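Local coordinates for protein NRD1 (Saccharomyces cerevisiae, PDB 3CLJ) that probably binds the phosphorylated C-terminal domain of RNA polymerase II through its CTD-interacting domain, as part of the Nrd1-Nab3-Sen1 transcription termination complex, at residues A[45-50]-A[94-99]. Numbering follows the deposited sequence. Where two conformers were deposited one is given.
Sequences LIIDYS and INTLGE
With CG1 of Ile-47 set opposite its own carbonyl carbon (chi1 -70°) and the chain drawn out beyond it, the ethyl arm of this isoleucine reaches across to Thr-96 and Leu-97. Leu-97 has much the same first torsion, its CG lying beside the backbone N (chi1 -72°), and although its CB leaves the backbone across rather than at segment 45-50, the CD2 branch swings over to meet the incoming arm. CG1 of Ile-47 rests 3.8 Å from CD2 of Leu-97, and the two side chains run at a slant to one another. The CD1 tip of Ile-47 goes further and touches the methyl CG2 of Thr-96 at 3.7 Å, the two side chains meeting nearly at a right angle. Isoleucine suits the place because its extended ethyl arm reaches across segment axes 11.0 Å apart at their closest.

Threonine fits the margin of the contact by dividing its branches: CG2 supplies an apolar surface to Ile-47, while OG1 hydrogen-bonds to the carbonyl of His-92 one turn earlier, so the hydroxyl is satisfied within its own helix. Ile-46 adds a looser touch, its CD1 lying 4.4 Å from CD2 of Leu-97; helix 58-77 covers this side chain through Ile-64 and Ile-65. One turn before Ile-47, Ile-43 continues the apolar seam against both Thr-96 and Leu-97.

No hydrogen bond joins the segments; aliphatic groups alone make the contact, burying a modest 150 Å². Segments 45-50 and 94-99 run nearly parallel, their axes at 20°. Such near-parallel pairing of helices 39-52 and 90-111 through aliphatic side chains belongs to the right-handed superhelical arrangement of helices by which CTD-interacting domains are known.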
# COMPACT_ATOMS: atom_id res chain seq x y z
N LEU A 45 2.12 9.06 -5.03
CA LEU A 45 3.47 8.79 -4.55
C LEU A 45 3.70 7.39 -3.97
O LEU A 45 4.72 6.76 -4.29
CB LEU A 45 4.01 9.89 -3.64
CG LEU A 45 5.49 9.77 -3.20
CD1 LEU A 45 6.49 9.71 -4.42
CD2 LEU A 45 5.91 10.94 -2.23
N ILE A 46 2.77 6.89 -3.15
CA ILE A 46 2.95 5.59 -2.52
C ILE A 46 2.75 4.46 -3.54
O ILE A 46 3.36 3.42 -3.42
CB ILE A 46 2.13 5.42 -1.18
CG1 ILE A 46 0.62 5.18 -1.40
CG2 ILE A 46 2.47 6.58 -0.18
CD1 ILE A 46 -0.21 4.90 -0.12
N ILE A 47 1.87 4.68 -4.50
CA ILE A 47 1.71 3.79 -5.68
C ILE A 47 3.03 3.68 -6.46
O ILE A 47 3.50 2.58 -6.78
CB ILE A 47 0.56 4.27 -6.61
CG1 ILE A 47 -0.80 4.04 -5.90
CG2 ILE A 47 0.58 3.50 -7.93
CD1 ILE A 47 -2.01 4.64 -6.61
N ASP A 48 3.62 4.84 -6.72
CA ASP A 48 4.85 4.92 -7.49
C ASP A 48 6.04 4.38 -6.71
O ASP A 48 6.97 3.80 -7.29
CB ASP A 48 5.05 6.37 -7.95
CG ASP A 48 4.05 6.78 -9.06
OD1 ASP A 48 3.47 5.89 -9.71
OD2 ASP A 48 3.90 8.00 -9.37
N TYR A 49 6.04 4.59 -5.40
CA TYR A 49 7.06 4.01 -4.57
C TYR A 49 7.03 2.46 -4.71
O TYR A 49 8.06 1.82 -4.89
CB TYR A 49 6.86 4.41 -3.08
CG TYR A 49 7.88 3.71 -2.24
CD1 TYR A 49 9.24 4.09 -2.31
CD2 TYR A 49 7.52 2.60 -1.46
CE1 TYR A 49 10.21 3.41 -1.55
CE2 TYR A 49 8.45 1.95 -0.69
CZ TYR A 49 9.81 2.31 -0.78
OH TYR A 49 10.76 1.61 -0.06
N SER A 50 5.84 1.88 -4.62
CA SER A 50 5.64 0.44 -4.90
C SER A 50 6.18 -0.03 -6.26
O SER A 50 6.78 -1.10 -6.40
CB SER A 50 4.14 0.09 -4.78
OG SER A 50 3.97 -1.32 -4.64
N ILE A 94 -9.00 5.22 -1.81
CA ILE A 94 -9.16 3.75 -1.81
C ILE A 94 -9.53 3.24 -3.20
O ILE A 94 -9.13 2.14 -3.57
CB ILE A 94 -10.24 3.29 -0.76
CG1 ILE A 94 -9.73 3.52 0.67
CG2 ILE A 94 -10.56 1.79 -0.91
CD1 ILE A 94 -10.88 3.55 1.69
N ASN A 95 -10.28 4.03 -3.96
CA ASN A 95 -10.63 3.67 -5.32
C ASN A 95 -9.43 3.67 -6.22
O ASN A 95 -9.26 2.73 -6.96
CB ASN A 95 -11.75 4.58 -5.88
CG ASN A 95 -13.12 4.09 -5.47
OD1 ASN A 95 -13.29 2.90 -5.15
ND2 ASN A 95 -14.13 5.01 -5.46
N THR A 96 -8.57 4.69 -6.07
CA THR A 96 -7.31 4.80 -6.82
C THR A 96 -6.37 3.61 -6.56
O THR A 96 -5.82 3.05 -7.49
CB THR A 96 -6.59 6.12 -6.48
OG1 THR A 96 -7.47 7.20 -6.79
CG2 THR A 96 -5.28 6.33 -7.28
N LEU A 97 -6.21 3.26 -5.29
CA LEU A 97 -5.40 2.16 -4.89
C LEU A 97 -5.98 0.88 -5.45
O LEU A 97 -5.24 0.10 -6.05
CB LEU A 97 -5.29 2.07 -3.37
CG LEU A 97 -4.46 3.11 -2.63
CD1 LEU A 97 -4.77 3.07 -1.11
CD2 LEU A 97 -2.95 2.91 -2.94
N GLY A 98 -7.28 0.67 -5.24
CA GLY A 98 -7.96 -0.50 -5.81
C GLY A 98 -7.76 -0.63 -7.32
O GLY A 98 -7.62 -1.78 -7.83
N GLU A 99 -7.76 0.48 -8.08
CA GLU A 99 -7.53 0.37 -9.52
C GLU A 99 -6.12 -0.11 -9.94
O GLU A 99 -5.97 -0.63 -11.02
CB GLU A 99 -8.01 1.62 -10.29
CG GLU A 99 -9.55 1.84 -10.26
CD GLU A 99 -10.37 0.61 -10.70
OE1 GLU A 99 -10.36 0.28 -11.92
OE2 GLU A 99 -11.02 -0.04 -9.83